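Local coordinates for protein lasso peptide isopeptidase AtxE2 (Asticcacaulis excentricus, PDB 5TXE) that hydrolyses the isopeptide bond of the lasso peptides astexin-2 and astexin-3, recognising mainly their threaded loop and converting them to linear peptides, at residues W116-N121 against G563-G568; W134-T139 against V176-D181; D180-I185 against D235-T240; H214-A219 against D608-G613. The protein carries 1 engineered substitution. One frame throughout, in Å; residues are numbered along the deposited sequence.

How the interactions relate
Interactions 1 and 4 lie by the bound lasso peptide, interaction 4 carrying a charge-relay residue; in both, loops from the N-terminal half of the chain meet helices 563-570 and 608-611 of the hydrolase domain. They touch through Ile566 and His214, their centres about 14 Å apart. Interactions 2 and 3 sit about 38 to 43 Å from these, centre to centre, in the propeller; they share Asp180 and Asp181 and the sheet containing strands 173-178 and 183-188. Interactions 1, 2 and 4 are partly buried, interaction 3 a surface contact. An arginine and water join interaction 1, and water alone makes the polar links of interaction 4, whereas interactions 2 and 3 use direct hydrogen bonds from backbone N-H groups.

Interaction 1: residues W116-N121 against G563-G568; sequences WGYARN and GPRISG
Trp116 and Ile566 bring an irregular loop up to the helix at 563-568, their CA atoms 6.6 Å apart. Ile566 works between two aromatic rings. Its CG1 lies over one face of the Trp116 indole, 3.8 Å from the centroid of the five-membered ring, a CH-pi contact, while its CD1 meets the edge of the Tyr118 ring in plane, 3.9 Å from CE2. Isoleucine suits this corner, its CG1-CD1 arm being long enough to reach both rings. Arg565 bends at chi2 (56°) and chi3 (70°), and its NH1 gives a hydrogen bond of 2.9 Å to Trp116 O, in the carbonyl plane and on a lone pair. A side chain on Gly117 would clash with that NH1. Water 1 donates to Tyr118 OH and accepts from Ile566 N; Tyr118 OH also bonds Glu211 O. An alanine in place of Arg565 is likely to leave Trp116 O without this donor and Tyr118 OH without CG of the arginine beside it. Trp116, important for activity, stacks on an aromatic side chain of the bound peptide and bonds the peptide backbone through NE1, so Ile566 and the arginine's grip on the carbonyl probably help to hold the indole toward the substrate.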
loop_
_atom_site.group_PDB
_atom_site.type_symbol
_atom_site.label_atom_id
_atom_site.label_comp_id
_atom_site.label_asym_id
_atom_site.label_seq_id
_atom_site.Cartn_x
_atom_site.Cartn_y
_atom_site.Cartn_z
ATOM N N TRP A 116 -14.949 3.262 -10.783
ATOM C CA TRP A 116 -16.371 3.517 -10.607
ATOM C C TRP A 116 -17.030 4.155 -11.782
ATOM O O TRP A 116 -18.100 4.769 -11.637
ATOM C CB TRP A 116 -16.596 4.418 -9.416
ATOM C CG TRP A 116 -15.855 3.989 -8.151
ATOM C CD1 TRP A 116 -14.794 4.581 -7.599
ATOM C CD2 TRP A 116 -16.221 2.916 -7.279
ATOM N NE1 TRP A 116 -14.440 3.940 -6.423
ATOM C CE2 TRP A 116 -15.310 2.908 -6.213
ATOM C CE3 TRP A 116 -17.214 1.946 -7.317
ATOM C CZ2 TRP A 116 -15.380 1.964 -5.182
ATOM C CZ3 TRP A 116 -17.289 1.031 -6.308
ATOM C CH2 TRP A 116 -16.378 1.034 -5.249
ATOM N N GLY A 117 -16.382 4.095 -12.936
ATOM C CA GLY A 117 -16.871 4.834 -14.086
ATOM C C GLY A 117 -16.365 6.251 -14.220
ATOM O O GLY A 117 -16.697 6.949 -15.218
ATOM N N TYR A 118 -15.509 6.675 -13.292
ATOM C CA TYR A 118 -14.776 7.915 -13.442
ATOM C C TYR A 118 -13.461 7.667 -14.188
ATOM O O TYR A 118 -12.768 6.676 -13.955
ATOM C CB TYR A 118 -14.460 8.548 -12.075
ATOM C CG TYR A 118 -15.709 8.890 -11.303
ATOM C CD1 TYR A 118 -16.669 9.759 -11.834
ATOM C CD2 TYR A 118 -15.950 8.334 -10.068
ATOM C CE1 TYR A 118 -17.813 10.075 -11.150
ATOM C CE2 TYR A 118 -17.087 8.676 -9.364
ATOM C CZ TYR A 118 -18.035 9.535 -9.924
ATOM O OH TYR A 118 -19.215 9.872 -9.267
ATOM N N ALA A 119 -13.086 8.613 -15.033
ATOM C CA ALA A 119 -11.808 8.523 -15.745
ATOM C C ALA A 119 -10.577 8.660 -14.836
ATOM O O ALA A 119 -9.499 8.123 -15.124
ATOM C CB ALA A 119 -11.759 9.560 -16.854
ATOM N N ARG A 120 -10.751 9.336 -13.710
ATOM C CA ARG A 120 -9.702 9.461 -12.746
ATOM C C ARG A 120 -10.252 9.585 -11.336
ATOM O O ARG A 120 -10.776 10.587 -11.005
ATOM C CB ARG A 120 -8.894 10.710 -13.039
ATOM C CG ARG A 120 -7.667 10.788 -12.159
ATOM C CD ARG A 120 -6.658 11.749 -12.701
ATOM N NE ARG A 120 -7.013 13.098 -12.285
ATOM C CZ ARG A 120 -6.451 14.191 -12.803
ATOM N NH1 ARG A 120 -5.520 14.086 -13.765
ATOM N NH2 ARG A 120 -6.821 15.391 -12.365
ATOM N N ASN A 121 -10.131 8.553 -10.512
ATOM C CA ASN A 121 -10.689 8.580 -9.182
ATOM C C ASN A 121 -9.833 9.547 -8.336
ATOM O O ASN A 121 -8.741 9.907 -8.735
ATOM C CB ASN A 121 -10.678 7.149 -8.610
ATOM C CG ASN A 121 -11.581 6.965 -7.380
ATOM O OD1 ASN A 121 -12.567 7.689 -7.192
ATOM N ND2 ASN A 121 -11.228 5.984 -6.526
ATOM N N GLY A 563 -21.788 10.547 -2.975
ATOM C CA GLY A 563 -22.601 10.851 -4.148
ATOM C C GLY A 563 -23.266 9.614 -4.716
ATOM O O GLY A 563 -22.904 8.490 -4.356
ATOM N N PRO A 564 -24.164 9.812 -5.672
ATOM C CA PRO A 564 -25.071 8.689 -5.985
ATOM C C PRO A 564 -24.451 7.543 -6.734
ATOM O O PRO A 564 -24.893 6.398 -6.593
ATOM C CB PRO A 564 -26.185 9.332 -6.802
ATOM C CG PRO A 564 -25.822 10.767 -6.939
ATOM C CD PRO A 564 -24.717 11.117 -6.017
ATOM N N ARG A 565 -23.396 7.817 -7.478
ATOM C CA ARG A 565 -22.721 6.777 -8.253
ATOM C C ARG A 565 -21.977 5.766 -7.372
ATOM O O ARG A 565 -22.229 4.559 -7.444
ATOM C CB ARG A 565 -21.781 7.420 -9.215
ATOM C CG ARG A 565 -20.728 6.577 -9.892
ATOM C CD ARG A 565 -21.325 5.415 -10.621
ATOM N NE ARG A 565 -22.067 5.846 -11.784
ATOM C CZ ARG A 565 -21.529 6.146 -12.961
ATOM N NH1 ARG A 565 -20.220 6.115 -13.131
ATOM N NH2 ARG A 565 -22.325 6.502 -13.961
ATOM N N ILE A 566 -21.052 6.239 -6.553
ATOM C CA ILE A 566 -20.344 5.351 -5.685
ATOM C C ILE A 566 -21.256 4.749 -4.613
ATOM O O ILE A 566 -21.100 3.569 -4.294
ATOM C CB ILE A 566 -19.106 6.006 -5.071
ATOM C CG1 ILE A 566 -18.042 6.170 -6.168
ATOM C CG2 ILE A 566 -18.494 5.139 -3.981
ATOM C CD1 ILE A 566 -16.931 7.132 -5.777
ATOM N N SER A 567 -22.165 5.564 -4.062
ATOM C CA SER A 567 -23.109 5.071 -3.106
ATOM C C SER A 567 -23.882 3.838 -3.641
ATOM O O SER A 567 -24.008 2.813 -2.963
ATOM C CB SER A 567 -24.096 6.161 -2.689
ATOM O OG SER A 567 -25.131 5.586 -1.907
ATOM N N GLY A 568 -24.412 3.970 -4.838
ATOM C CA GLY A 568 -25.125 2.883 -5.519
ATOM C C GLY A 568 -24.237 1.665 -5.772
ATOM O O GLY A 568 -24.657 0.537 -5.547
HETATM O O HOH W 1 -20.058 8.946 -6.833
#

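Interaction 2: residues W134-T139 against V176-D181; sequences WSPSGT and VQWLDD
Ser135 lies flat on the indole of Trp178, where two successive four-stranded antiparallel sheets, blades of the propeller, meet. A type I beta turn, Ser135 to Gly138, links the first two strands of one blade, and Trp178 lies on the first strand of the next. The tight part is this stack. Ser135 CA stands 3.5 Å from the centroid of the five-membered ring, almost exactly on its normal, and CB lies over the same indole, 3.7 Å above its plane. So small a residue allows the backbone itself to rest on the ring. Trp134 O comes within 3.1 Å of Trp178 CD1, and Trp178 NE1 donates to Arg133 O, which pins the rotation of the indole. An alanine in place of Trp178 would probably open a gap beneath Ser135 and leave Arg133 O without its donor. The outer side is looser and polar, with Pro136 and Ser137 exposed. Pro136 meets the tryptophan through CD, 4.0 Å from Trp178 CB. Proline suits the first corner of the turn because its ring holds phi near the value needed there, and the positive phi of Gly138 (79°) suits glycine. With CG turned anti to its carbonyl carbon (chi1 -71°), Asp181 swings its carboxylate to the turn, where the syn lone pair of OD1 accepts from Ser137 N at 2.8 Å, the N-H pointing within 22° of straight.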
loop_
_atom_site.group_PDB
_atom_site.type_symbol
_atom_site.label_atom_id
_atom_site.label_comp_id
_atom_site.label_asym_id
_atom_site.label_seq_id
_atom_site.Cartn_x
_atom_site.Cartn_y
_atom_site.Cartn_z
ATOM N N TRP A 134 15.118 1.422 -20.295
ATOM C CA TRP A 134 16.441 1.508 -20.912
ATOM C C TRP A 134 16.334 1.582 -22.440
ATOM O O TRP A 134 15.551 0.870 -23.049
ATOM C CB TRP A 134 17.266 0.316 -20.564
ATOM C CG TRP A 134 17.662 0.270 -19.186
ATOM C CD1 TRP A 134 16.933 -0.243 -18.164
ATOM C CD2 TRP A 134 18.946 0.624 -18.630
ATOM N NE1 TRP A 134 17.673 -0.219 -17.006
ATOM C CE2 TRP A 134 18.907 0.331 -17.278
ATOM C CE3 TRP A 134 20.106 1.202 -19.150
ATOM C CZ2 TRP A 134 19.978 0.580 -16.437
ATOM C CZ3 TRP A 134 21.181 1.449 -18.304
ATOM C CH2 TRP A 134 21.107 1.132 -16.974
ATOM N N SER A 135 17.130 2.438 -23.062
ATOM C CA SER A 135 17.266 2.421 -24.532
ATOM C C SER A 135 17.954 1.080 -24.914
ATOM O O SER A 135 18.608 0.497 -24.081
ATOM C CB SER A 135 18.112 3.582 -25.024
ATOM O OG SER A 135 19.396 3.575 -24.396
ATOM N N PRO A 136 17.738 0.569 -26.140
ATOM C CA PRO A 136 18.322 -0.728 -26.593
ATOM C C PRO A 136 19.829 -0.738 -26.486
ATOM O O PRO A 136 20.398 -1.736 -26.132
ATOM C CB PRO A 136 17.898 -0.826 -28.056
ATOM C CG PRO A 136 16.638 0.013 -28.148
ATOM C CD PRO A 136 16.776 1.121 -27.114
ATOM N N SER A 137 20.464 0.405 -26.730
ATOM C CA SER A 137 21.925 0.504 -26.547
ATOM C C SER A 137 22.393 0.446 -25.093
ATOM O O SER A 137 23.590 0.344 -24.806
ATOM C CB SER A 137 22.424 1.829 -27.134
ATOM O OG SER A 137 21.880 2.951 -26.425
ATOM N N GLY A 138 21.475 0.609 -24.146
ATOM C CA GLY A 138 21.879 0.631 -22.743
ATOM C C GLY A 138 22.471 1.949 -22.269
ATOM O O GLY A 138 23.029 2.005 -21.181
ATOM N N THR A 139 22.331 3.011 -23.049
ATOM C CA THR A 139 23.003 4.271 -22.685
ATOM C C THR A 139 22.075 5.357 -22.086
ATOM O O THR A 139 22.566 6.307 -21.514
ATOM C CB THR A 139 23.709 4.931 -23.902
ATOM O OG1 THR A 139 22.749 5.155 -24.927
ATOM C CG2 THR A 139 24.865 4.063 -24.442
ATOM N N VAL A 176 5.581 5.340 -21.487
ATOM C CA VAL A 176 6.574 5.536 -22.521
ATOM C C VAL A 176 7.429 4.253 -22.696
ATOM O O VAL A 176 7.673 3.534 -21.724
ATOM C CB VAL A 176 7.467 6.740 -22.130
ATOM C CG1 VAL A 176 8.237 6.446 -20.835
ATOM C CG2 VAL A 176 8.420 7.086 -23.267
ATOM N N GLN A 177 7.844 3.971 -23.924
ATOM C CA GLN A 177 8.847 2.936 -24.232
ATOM C C GLN A 177 9.725 3.431 -25.399
ATOM O O GLN A 177 9.287 4.254 -26.210
ATOM C CB GLN A 177 8.214 1.634 -24.738
ATOM C CG GLN A 177 7.395 0.883 -23.742
ATOM C CD GLN A 177 8.177 -0.005 -22.758
ATOM O OE1 GLN A 177 9.391 -0.351 -22.932
ATOM N NE2 GLN A 177 7.450 -0.400 -21.690
ATOM N N TRP A 178 10.928 2.860 -25.498
ATOM C CA TRP A 178 11.797 3.055 -26.645
ATOM C C TRP A 178 11.359 2.142 -27.788
ATOM O O TRP A 178 11.133 0.964 -27.570
ATOM C CB TRP A 178 13.216 2.700 -26.252
ATOM C CG TRP A 178 13.781 3.542 -25.165
ATOM C CD1 TRP A 178 13.760 3.302 -23.805
ATOM C CD2 TRP A 178 14.496 4.758 -25.336
ATOM N NE1 TRP A 178 14.430 4.297 -23.145
ATOM C CE2 TRP A 178 14.878 5.206 -24.060
ATOM C CE3 TRP A 178 14.879 5.504 -26.461
ATOM C CZ2 TRP A 178 15.596 6.364 -23.871
ATOM C CZ3 TRP A 178 15.577 6.663 -26.276
ATOM C CH2 TRP A 178 15.942 7.081 -24.981
ATOM N N LEU A 179 11.188 2.700 -28.979
ATOM C CA LEU A 179 11.045 1.898 -30.193
ATOM C C LEU A 179 12.436 1.559 -30.811
ATOM O O LEU A 179 12.611 0.475 -31.340
ATOM C CB LEU A 179 10.155 2.567 -31.216
ATOM C CG LEU A 179 8.685 2.775 -30.834
ATOM C CD1 LEU A 179 7.891 3.407 -31.979
ATOM C CD2 LEU A 179 8.067 1.454 -30.431
ATOM N N ASP A 180 13.394 2.471 -30.696
ATOM C CA ASP A 180 14.797 2.231 -30.996
ATOM C C ASP A 180 15.583 3.283 -30.233
ATOM O O ASP A 180 14.989 4.052 -29.502
ATOM C CB ASP A 180 15.066 2.268 -32.517
ATOM C CG ASP A 180 14.741 3.614 -33.165
ATOM O OD1 ASP A 180 15.029 4.674 -32.583
ATOM O OD2 ASP A 180 14.161 3.615 -34.265
ATOM N N ASP A 181 16.894 3.371 -30.417
ATOM C CA ASP A 181 17.685 4.325 -29.651
ATOM C C ASP A 181 17.323 5.824 -29.755
ATOM O O ASP A 181 17.731 6.596 -28.891
ATOM C CB ASP A 181 19.169 4.152 -29.936
ATOM C CG ASP A 181 19.723 2.878 -29.335
ATOM O OD1 ASP A 181 19.399 2.563 -28.154
ATOM O OD2 ASP A 181 20.507 2.202 -30.037
#

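Interaction 3: residues D180-I185 against D235-T240; sequences DDNTLI and DLKTGT
Asn182 and Leu236 join neighbouring strands of a four-stranded antiparallel propeller blade: Leu236 N donates to Asn182 O at 2.8 Å, next to the non-hydrogen-bonded pair Thr183-Asp235. Both segments contain tight turns at the end of the blade. The Leu236 side chain starts over that same carbonyl, with CB 3.5 Å from Asn182 O. Its CG, turned anti to leucine's own carbonyl carbon (chi1 -68°), follows at 3.8 Å from the same oxygen, and there the branches part: CD1 remains beside the Asn182 carbonyl, while CD2 reaches Leu184 CD1 at 4.2 Å. Leucine suits the place because one methyl can stay by the turn's carbonyl while the other reaches the apolar side; Leu184 and Leu236 both also pack on Trp178 and Val166. Toward solvent, the aliphatic part of Lys237 crosses the amide of Asn182, Lys237 CD lying 3.6 Å from Asn182 CG, so an exposed lysine contributes carbon. Each turn holds an aspartate in an Asx turn, as its short carboxylate can reach back to the chain. Asp235 OD1 takes Lys237 N from above the carboxylate plane. Asp180 OD1 carries two donors, met by Asn182 N nearly along its C-O axis and by Thr183 OG1 on the syn side, 2.8 Å away.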
loop_
_atom_site.group_PDB
_atom_site.type_symbol
_atom_site.label_atom_id
_atom_site.label_comp_id
_atom_site.label_asym_id
_atom_site.label_seq_id
_atom_site.Cartn_x
_atom_site.Cartn_y
_atom_site.Cartn_z
ATOM N N ASP A 180 13.394 2.471 -30.696
ATOM C CA ASP A 180 14.797 2.231 -30.996
ATOM C C ASP A 180 15.583 3.283 -30.233
ATOM O O ASP A 180 14.989 4.052 -29.502
ATOM C CB ASP A 180 15.066 2.268 -32.517
ATOM C CG ASP A 180 14.741 3.614 -33.165
ATOM O OD1 ASP A 180 15.029 4.674 -32.583
ATOM O OD2 ASP A 180 14.161 3.615 -34.265
ATOM N N ASP A 181 16.894 3.371 -30.417
ATOM C CA ASP A 181 17.685 4.325 -29.651
ATOM C C ASP A 181 17.323 5.824 -29.755
ATOM O O ASP A 181 17.731 6.596 -28.891
ATOM C CB ASP A 181 19.169 4.152 -29.936
ATOM C CG ASP A 181 19.723 2.878 -29.335
ATOM O OD1 ASP A 181 19.399 2.563 -28.154
ATOM O OD2 ASP A 181 20.507 2.202 -30.037
ATOM N N ASN A 182 16.572 6.210 -30.775
ATOM C CA ASN A 182 16.236 7.599 -31.039
ATOM C C ASN A 182 14.746 7.836 -31.156
ATOM O O ASN A 182 14.330 8.903 -31.604
ATOM C CB ASN A 182 16.875 8.024 -32.386
ATOM C CG ASN A 182 18.374 7.838 -32.381
ATOM O OD1 ASN A 182 19.088 8.543 -31.645
ATOM N ND2 ASN A 182 18.862 6.835 -33.128
ATOM N N THR A 183 13.928 6.863 -30.767
ATOM C CA THR A 183 12.505 6.998 -31.009
ATOM C C THR A 183 11.720 6.509 -29.805
ATOM O O THR A 183 12.038 5.450 -29.257
ATOM C CB THR A 183 12.136 6.171 -32.229
ATOM O OG1 THR A 183 13.020 6.498 -33.316
ATOM C CG2 THR A 183 10.730 6.407 -32.609
ATOM N N LEU A 184 10.715 7.287 -29.382
ATOM C CA LEU A 184 9.935 6.975 -28.177
ATOM C C LEU A 184 8.494 6.955 -28.563
ATOM O O LEU A 184 8.019 7.821 -29.297
ATOM C CB LEU A 184 10.126 8.033 -27.062
ATOM C CG LEU A 184 11.481 8.143 -26.388
ATOM C CD1 LEU A 184 11.514 9.410 -25.551
ATOM C CD2 LEU A 184 11.738 6.945 -25.502
ATOM N N ILE A 185 7.784 5.996 -28.004
ATOM C CA ILE A 185 6.330 6.003 -28.103
ATOM C C ILE A 185 5.741 6.312 -26.719
ATOM O O ILE A 185 6.263 5.884 -25.701
ATOM C CB ILE A 185 5.800 4.650 -28.624
ATOM C CG1 ILE A 185 4.301 4.699 -28.708
ATOM C CG2 ILE A 185 6.237 3.500 -27.735
ATOM C CD1 ILE A 185 3.708 3.551 -29.499
ATOM N N ASP A 235 10.439 11.236 -32.675
ATOM C CA ASP A 235 11.831 11.006 -33.122
ATOM C C ASP A 235 12.721 12.027 -32.442
ATOM O O ASP A 235 12.641 13.193 -32.723
ATOM C CB ASP A 235 11.889 11.160 -34.654
ATOM C CG ASP A 235 13.296 10.910 -35.263
ATOM O OD1 ASP A 235 14.351 10.818 -34.551
ATOM O OD2 ASP A 235 13.305 10.823 -36.506
ATOM N N LEU A 236 13.571 11.588 -31.540
ATOM C CA LEU A 236 14.390 12.508 -30.775
ATOM C C LEU A 236 15.431 13.231 -31.602
ATOM O O LEU A 236 15.924 14.239 -31.187
ATOM C CB LEU A 236 15.118 11.763 -29.679
ATOM C CG LEU A 236 14.261 11.211 -28.552
ATOM C CD1 LEU A 236 15.080 10.229 -27.733
ATOM C CD2 LEU A 236 13.767 12.321 -27.671
ATOM N N LYS A 237 15.778 12.719 -32.762
ATOM C CA LYS A 237 16.753 13.402 -33.594
ATOM C C LYS A 237 16.155 14.500 -34.456
ATOM O O LYS A 237 16.866 15.389 -34.869
ATOM C CB LYS A 237 17.461 12.416 -34.504
ATOM C CG LYS A 237 18.642 11.719 -33.853
ATOM C CD LYS A 237 19.069 10.510 -34.671
ATOM C CE LYS A 237 18.828 10.675 -36.173
ATOM N NZ LYS A 237 19.018 9.400 -36.913
ATOM N N THR A 238 14.872 14.451 -34.754
ATOM C CA THR A 238 14.296 15.508 -35.542
ATOM C C THR A 238 13.282 16.334 -34.775
ATOM O O THR A 238 12.826 17.360 -35.294
ATOM C CB THR A 238 13.610 14.949 -36.788
ATOM O OG1 THR A 238 12.564 14.048 -36.403
ATOM C CG2 THR A 238 14.631 14.237 -37.665
ATOM N N GLY A 239 12.878 15.894 -33.580
ATOM C CA GLY A 239 11.819 16.558 -32.844
ATOM C C GLY A 239 10.453 16.388 -33.477
ATOM O O GLY A 239 9.525 17.065 -33.070
ATOM N N THR A 240 10.295 15.510 -34.470
ATOM C CA THR A 240 8.971 15.337 -35.088
ATOM C C THR A 240 8.214 14.192 -34.420
ATOM O O THR A 240 8.798 13.254 -33.884
ATOM C CB THR A 240 9.013 15.096 -36.626
ATOM O OG1 THR A 240 9.882 14.001 -36.906
ATOM C CG2 THR A 240 9.514 16.329 -37.363
#

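Interaction 4: residues H214-A219 against D608-G613; sequences HPLTGA and DEEYLG
Leu216 supplies most of the apolar contact with the segment 608-613. Its CG stands anti to the backbone N (chi1 -165°), which carries the branch across to the short helix: CD1 lies 3.5 Å from Gly613 N and 4.2 Å from Leu612 CB, and CG approaches Glu609 O at 3.5 Å. A side chain on Gly613 would come close to that methyl. Alongside, Thr217 turns its methyl onto the aliphatic part of Glu609, Thr217 CG2 lying 3.5 Å from Glu609 CG, the two side chains crossing obliquely. A threonine fits because its other branch is engaged behind, OG1 sharing a straight hydrogen bond with His214 ND1.

Water makes the polar links. Leu216 O and Glu609 O face each other as two acceptors 3.2 Å apart and cannot bond. Instead water 2 donates to Leu216 O at 2.8 Å and to Asp608 O, and accepts from Leu612 N. Water 3 lies 2.8 Å from Glu609 OE2 and somewhat farther from Thr217 O, though its protons are contested. The other oxygen, OE1, is hydrogen-bonded to His637 ND1.

The segment 608-613 begins directly after strand 602-607 of the central hydrolase sheet, beside strand 628-633. Glu610 OE2, on a side chain that leaves its backbone facing away from the loop, is hydrogen-bonded to His638 ND1, the pair probably forming the charge relay, while His214, on the loop, bonds substrate-binding Asn562, close in sequence to helix 563-570.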
loop_
_atom_site.group_PDB
_atom_site.type_symbol
_atom_site.label_atom_id
_atom_site.label_comp_id
_atom_site.label_asym_id
_atom_site.label_seq_id
_atom_site.Cartn_x
_atom_site.Cartn_y
_atom_site.Cartn_z
ATOM N N HIS A 214 -18.720 13.609 -6.359
ATOM C CA HIS A 214 -18.211 12.901 -5.197
ATOM C C HIS A 214 -17.878 13.974 -4.155
ATOM O O HIS A 214 -16.768 14.458 -4.089
ATOM C CB HIS A 214 -16.982 12.044 -5.568
ATOM C CG HIS A 214 -16.497 11.178 -4.441
ATOM N ND1 HIS A 214 -15.339 11.431 -3.731
ATOM C CD2 HIS A 214 -17.049 10.088 -3.870
ATOM C CE1 HIS A 214 -15.167 10.498 -2.815
ATOM N NE2 HIS A 214 -16.202 9.680 -2.861
ATOM N N PRO A 215 -18.860 14.381 -3.369
ATOM C CA PRO A 215 -18.784 15.564 -2.530
ATOM C C PRO A 215 -17.670 15.535 -1.503
ATOM O O PRO A 215 -17.060 16.584 -1.163
ATOM C CB PRO A 215 -20.115 15.605 -1.847
ATOM C CG PRO A 215 -21.039 14.760 -2.658
ATOM C CD PRO A 215 -20.210 13.810 -3.476
ATOM N N LEU A 216 -17.365 14.352 -1.017
ATOM C CA LEU A 216 -16.308 14.228 -0.044
ATOM C C LEU A 216 -15.051 14.908 -0.494
ATOM O O LEU A 216 -14.391 15.630 0.307
ATOM C CB LEU A 216 -15.990 12.760 0.273
ATOM C CG LEU A 216 -15.153 12.531 1.541
ATOM C CD1 LEU A 216 -15.961 12.818 2.772
ATOM C CD2 LEU A 216 -14.609 11.108 1.569
ATOM N N THR A 217 -14.741 14.726 -1.765
ATOM C CA THR A 217 -13.516 15.235 -2.314
ATOM C C THR A 217 -13.619 16.533 -3.099
ATOM O O THR A 217 -12.610 17.102 -3.411
ATOM C CB THR A 217 -12.821 14.178 -3.178
ATOM O OG1 THR A 217 -13.660 13.812 -4.226
ATOM C CG2 THR A 217 -12.512 12.853 -2.342
ATOM N N GLY A 218 -14.809 17.030 -3.408
ATOM C CA GLY A 218 -14.880 18.306 -4.117
ATOM C C GLY A 218 -16.255 18.537 -4.704
ATOM O O GLY A 218 -17.056 17.603 -4.875
ATOM N N ALA A 219 -16.474 19.780 -5.082
ATOM C CA ALA A 219 -17.779 20.268 -5.470
ATOM C C ALA A 219 -17.910 20.508 -6.959
ATOM O O ALA A 219 -18.653 21.376 -7.372
ATOM C CB ALA A 219 -18.059 21.544 -4.714
ATOM N N ASP A 608 -7.962 16.819 4.801
ATOM C CA ASP A 608 -9.067 17.658 4.451
ATOM C C ASP A 608 -9.977 16.972 3.460
ATOM O O ASP A 608 -11.193 17.140 3.480
ATOM C CB ASP A 608 -8.661 19.061 3.958
ATOM C CG ASP A 608 -7.687 19.055 2.776
ATOM O OD1 ASP A 608 -7.215 17.984 2.262
ATOM O OD2 ASP A 608 -7.370 20.195 2.354
ATOM N N GLU A 609 -9.409 16.204 2.593
ATOM C CA GLU A 609 -10.200 15.515 1.571
ATOM C C GLU A 609 -11.117 14.411 2.158
ATOM O O GLU A 609 -11.985 13.914 1.454
ATOM C CB GLU A 609 -9.229 14.964 0.553
ATOM C CG GLU A 609 -9.816 14.277 -0.640
ATOM C CD GLU A 609 -8.797 14.086 -1.781
ATOM O OE1 GLU A 609 -8.262 12.958 -1.912
ATOM O OE2 GLU A 609 -8.519 15.063 -2.522
ATOM N N GLU A 610 -11.002 14.093 3.451
ATOM C CA GLU A 610 -11.918 13.126 4.059
ATOM C C GLU A 610 -12.626 13.648 5.261
ATOM O O GLU A 610 -13.510 12.950 5.774
ATOM C CB GLU A 610 -11.162 11.851 4.480
ATOM C CG GLU A 610 -10.559 11.105 3.293
ATOM C CD GLU A 610 -9.938 9.756 3.689
ATOM O OE1 GLU A 610 -9.168 9.658 4.706
ATOM O OE2 GLU A 610 -10.178 8.788 2.933
ATOM N N TYR A 611 -12.290 14.844 5.731
ATOM C CA TYR A 611 -12.843 15.269 7.009
ATOM C C TYR A 611 -14.334 15.468 7.043
ATOM O O TYR A 611 -14.906 15.348 8.123
ATOM C CB TYR A 611 -12.147 16.516 7.573
ATOM C CG TYR A 611 -12.797 17.848 7.300
ATOM C CD1 TYR A 611 -12.802 18.397 6.043
ATOM C CD2 TYR A 611 -13.328 18.584 8.315
ATOM C CE1 TYR A 611 -13.416 19.623 5.796
ATOM C CE2 TYR A 611 -13.896 19.822 8.099
ATOM C CZ TYR A 611 -13.954 20.338 6.836
ATOM O OH TYR A 611 -14.548 21.552 6.620
ATOM N N LEU A 612 -14.970 15.815 5.917
ATOM C CA LEU A 612 -16.349 16.139 5.937
ATOM C C LEU A 612 -17.183 14.968 6.470
ATOM O O LEU A 612 -18.157 15.170 7.203
ATOM C CB LEU A 612 -16.865 16.480 4.552
ATOM C CG LEU A 612 -16.394 17.837 3.997
ATOM C CD1 LEU A 612 -16.886 18.046 2.583
ATOM C CD2 LEU A 612 -16.887 18.935 4.888
ATOM N N GLY A 613 -16.762 13.776 6.084
ATOM C CA GLY A 613 -17.318 12.517 6.558
ATOM C C GLY A 613 -17.311 12.328 8.049
ATOM O O GLY A 613 -18.192 11.640 8.600
HETATM O O HOH W 2 -13.766 15.988 3.057
HETATM O O HOH W 3 -9.966 17.313 -1.683
#